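Local coordinates for protein seryl-tRNA synthetase (Pyrococcus horikoshii, PDB 2DQ0) that probably charges tRNA(Ser), and also tRNA(Sec), with serine at the expense of ATP, working as a class II homodimer whose N-terminal extension takes part in tRNA binding, at residues Leu155-Lys160 / Gln422-Thr427. Residues are numbered along the deposited sequence; the frame is centred on the assembly and turned at random.
Sequences LEWKPK and QEEDGT
Gln-422 reaches across to Lys-160 and grips its backbone at two points. From CB, with CG between the backbone N and the carbonyl carbon (chi1 65°), the chain runs straight; CG passes Trp-157 CH2 at 3.9 Å, and the amide, CD onward, faces the backbone of Lys-160. There OE1 accepts from Lys-160 N at 2.9 Å, the donor tilted 20° from the carbonyl plane, and NE2 gives a hydrogen to Lys-160 O at 3.1 Å, on a lone pair. Pro-159 CB also touches NE2, which has a second acceptor in Glu-419 O; three bonds thus fix the amide's rotation. At the turn, Glu-424 lays CG over one face of the Trp-157 indole, a CH-pi contact, its carboxylate turned 20° from the ring plane. Gln-422 O meets the indole edge in plane and also accepts from Arg-133. The backbone of 423-426 forms a type I beta turn, overlapped by an Asx turn in which Asp-425 OD2 accepts from Thr-427 N at 2.7 Å. With Trp-157 cut back to an alanine, the turn would probably lose the flat surface against Glu-424 CG, opening a gap between the loops. Away from the adenylate pocket, the loops after strand 152-155 and helix 410-420 are joined by amide-to-backbone pairing and a type I turn packed against an indole face.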
loop_
_atom_site.group_PDB
_atom_site.type_symbol
_atom_site.label_atom_id
_atom_site.label_comp_id
_atom_site.label_asym_id
_atom_site.label_seq_id
_atom_site.Cartn_x
_atom_site.Cartn_y
_atom_site.Cartn_z
ATOM N N LEU A 155 35.352 -3.090 -19.681
ATOM C CA LEU A 155 35.465 -4.161 -18.712
ATOM C C LEU A 155 35.865 -5.447 -19.382
ATOM O O LEU A 155 35.368 -5.786 -20.481
ATOM C CB LEU A 155 34.144 -4.395 -17.995
ATOM C CG LEU A 155 33.571 -3.315 -17.085
ATOM C CD1 LEU A 155 32.101 -3.656 -16.798
ATOM C CD2 LEU A 155 34.388 -3.209 -15.808
ATOM N N GLU A 156 36.751 -6.161 -18.687
ATOM C CA GLU A 156 37.256 -7.452 -19.125
ATOM C C GLU A 156 36.106 -8.462 -19.137
ATOM O O GLU A 156 35.572 -8.845 -20.197
ATOM C CB GLU A 156 38.327 -7.961 -18.151
ATOM C CG GLU A 156 39.562 -7.083 -17.973
ATOM C CD GLU A 156 39.475 -6.149 -16.772
ATOM O OE1 GLU A 156 40.548 -5.752 -16.257
ATOM O OE2 GLU A 156 38.344 -5.806 -16.350
ATOM N N TRP A 157 35.754 -8.882 -17.924
ATOM C CA TRP A 157 34.697 -9.846 -17.662
ATOM C C TRP A 157 33.328 -9.295 -18.016
ATOM O O TRP A 157 33.148 -8.086 -18.180
ATOM C CB TRP A 157 34.731 -10.222 -16.186
ATOM C CG TRP A 157 34.866 -9.029 -15.289
ATOM C CD1 TRP A 157 35.969 -8.244 -15.127
ATOM C CD2 TRP A 157 33.854 -8.472 -14.451
ATOM N NE1 TRP A 157 35.710 -7.228 -14.237
ATOM C CE2 TRP A 157 34.417 -7.345 -13.806
ATOM C CE3 TRP A 157 32.526 -8.813 -14.183
ATOM C CZ2 TRP A 157 33.698 -6.562 -12.910
ATOM C CZ3 TRP A 157 31.812 -8.036 -13.295
ATOM C CH2 TRP A 157 32.400 -6.919 -12.666
ATOM N N LYS A 158 32.351 -10.181 -18.133
ATOM C CA LYS A 158 31.008 -9.722 -18.458
ATOM C C LYS A 158 30.216 -9.349 -17.193
ATOM O O LYS A 158 30.009 -10.169 -16.309
ATOM C CB LYS A 158 30.256 -10.788 -19.257
ATOM C CG LYS A 158 28.982 -10.245 -19.833
ATOM C CD LYS A 158 28.252 -11.262 -20.664
ATOM C CE LYS A 158 26.940 -10.653 -21.158
ATOM N NZ LYS A 158 26.067 -11.617 -21.880
ATOM N N PRO A 159 29.791 -8.085 -17.085
ATOM C CA PRO A 159 29.027 -7.646 -15.908
ATOM C C PRO A 159 27.648 -8.317 -15.856
ATOM O O PRO A 159 26.988 -8.479 -16.884
ATOM C CB PRO A 159 28.943 -6.135 -16.099
ATOM C CG PRO A 159 28.950 -5.983 -17.608
ATOM C CD PRO A 159 30.018 -6.971 -18.025
ATOM N N LYS A 160 27.222 -8.707 -14.656
ATOM C CA LYS A 160 25.945 -9.388 -14.473
ATOM C C LYS A 160 24.702 -8.487 -14.397
ATOM O O LYS A 160 24.781 -7.279 -14.135
ATOM C CB LYS A 160 26.012 -10.272 -13.217
ATOM C CG LYS A 160 27.179 -11.263 -13.210
ATOM C CD LYS A 160 27.064 -12.319 -12.095
ATOM C CE LYS A 160 28.256 -13.295 -12.075
ATOM N NZ LYS A 160 29.549 -12.728 -11.498
ATOM N N GLN A 422 29.236 -3.553 -9.068
ATOM C CA GLN A 422 29.557 -4.971 -8.910
ATOM C C GLN A 422 31.019 -5.235 -9.272
ATOM O O GLN A 422 31.627 -4.483 -10.020
ATOM C CB GLN A 422 28.703 -5.823 -9.834
ATOM C CG GLN A 422 28.992 -5.565 -11.299
ATOM C CD GLN A 422 28.146 -6.433 -12.193
ATOM O OE1 GLN A 422 28.255 -7.659 -12.162
ATOM N NE2 GLN A 422 27.282 -5.804 -12.992
ATOM N N GLU A 423 31.558 -6.320 -8.739
ATOM C CA GLU A 423 32.918 -6.732 -8.999
ATOM C C GLU A 423 32.764 -8.091 -9.683
ATOM O O GLU A 423 31.636 -8.600 -9.779
ATOM C CB GLU A 423 33.695 -6.823 -7.676
ATOM C CG GLU A 423 34.086 -5.448 -7.103
ATOM C CD GLU A 423 34.614 -5.501 -5.653
ATOM O OE1 GLU A 423 34.540 -6.580 -5.011
ATOM O OE2 GLU A 423 35.096 -4.453 -5.151
ATOM N N GLU A 424 33.863 -8.677 -10.164
ATOM C CA GLU A 424 33.776 -9.956 -10.871
ATOM C C GLU A 424 33.098 -11.057 -10.096
ATOM O O GLU A 424 32.331 -11.848 -10.660
ATOM C CB GLU A 424 35.147 -10.492 -11.251
ATOM C CG GLU A 424 36.023 -9.594 -12.083
ATOM C CD GLU A 424 37.295 -10.312 -12.515
ATOM O OE1 GLU A 424 37.177 -11.340 -13.220
ATOM O OE2 GLU A 424 38.402 -9.857 -12.142
ATOM N N ASP A 425 33.394 -11.125 -8.805
ATOM C CA ASP A 425 32.844 -12.177 -7.964
ATOM C C ASP A 425 31.395 -11.993 -7.527
ATOM O O ASP A 425 30.828 -12.902 -6.909
ATOM C CB ASP A 425 33.720 -12.359 -6.726
ATOM C CG ASP A 425 33.773 -11.116 -5.871
ATOM O OD1 ASP A 425 34.631 -11.047 -4.964
ATOM O OD2 ASP A 425 32.952 -10.205 -6.105
ATOM N N GLY A 426 30.797 -10.839 -7.837
ATOM C CA GLY A 426 29.414 -10.595 -7.437
ATOM C C GLY A 426 29.301 -9.604 -6.282
ATOM O O GLY A 426 28.240 -9.036 -6.019
ATOM N N THR A 427 30.407 -9.410 -5.578
ATOM C CA THR A 427 30.441 -8.467 -4.491
ATOM C C THR A 427 30.018 -7.124 -5.033
ATOM O O THR A 427 30.452 -6.706 -6.108
ATOM C CB THR A 427 31.833 -8.307 -3.949
ATOM O OG1 THR A 427 32.304 -9.580 -3.501
ATOM C CG2 THR A 427 31.841 -7.307 -2.798
#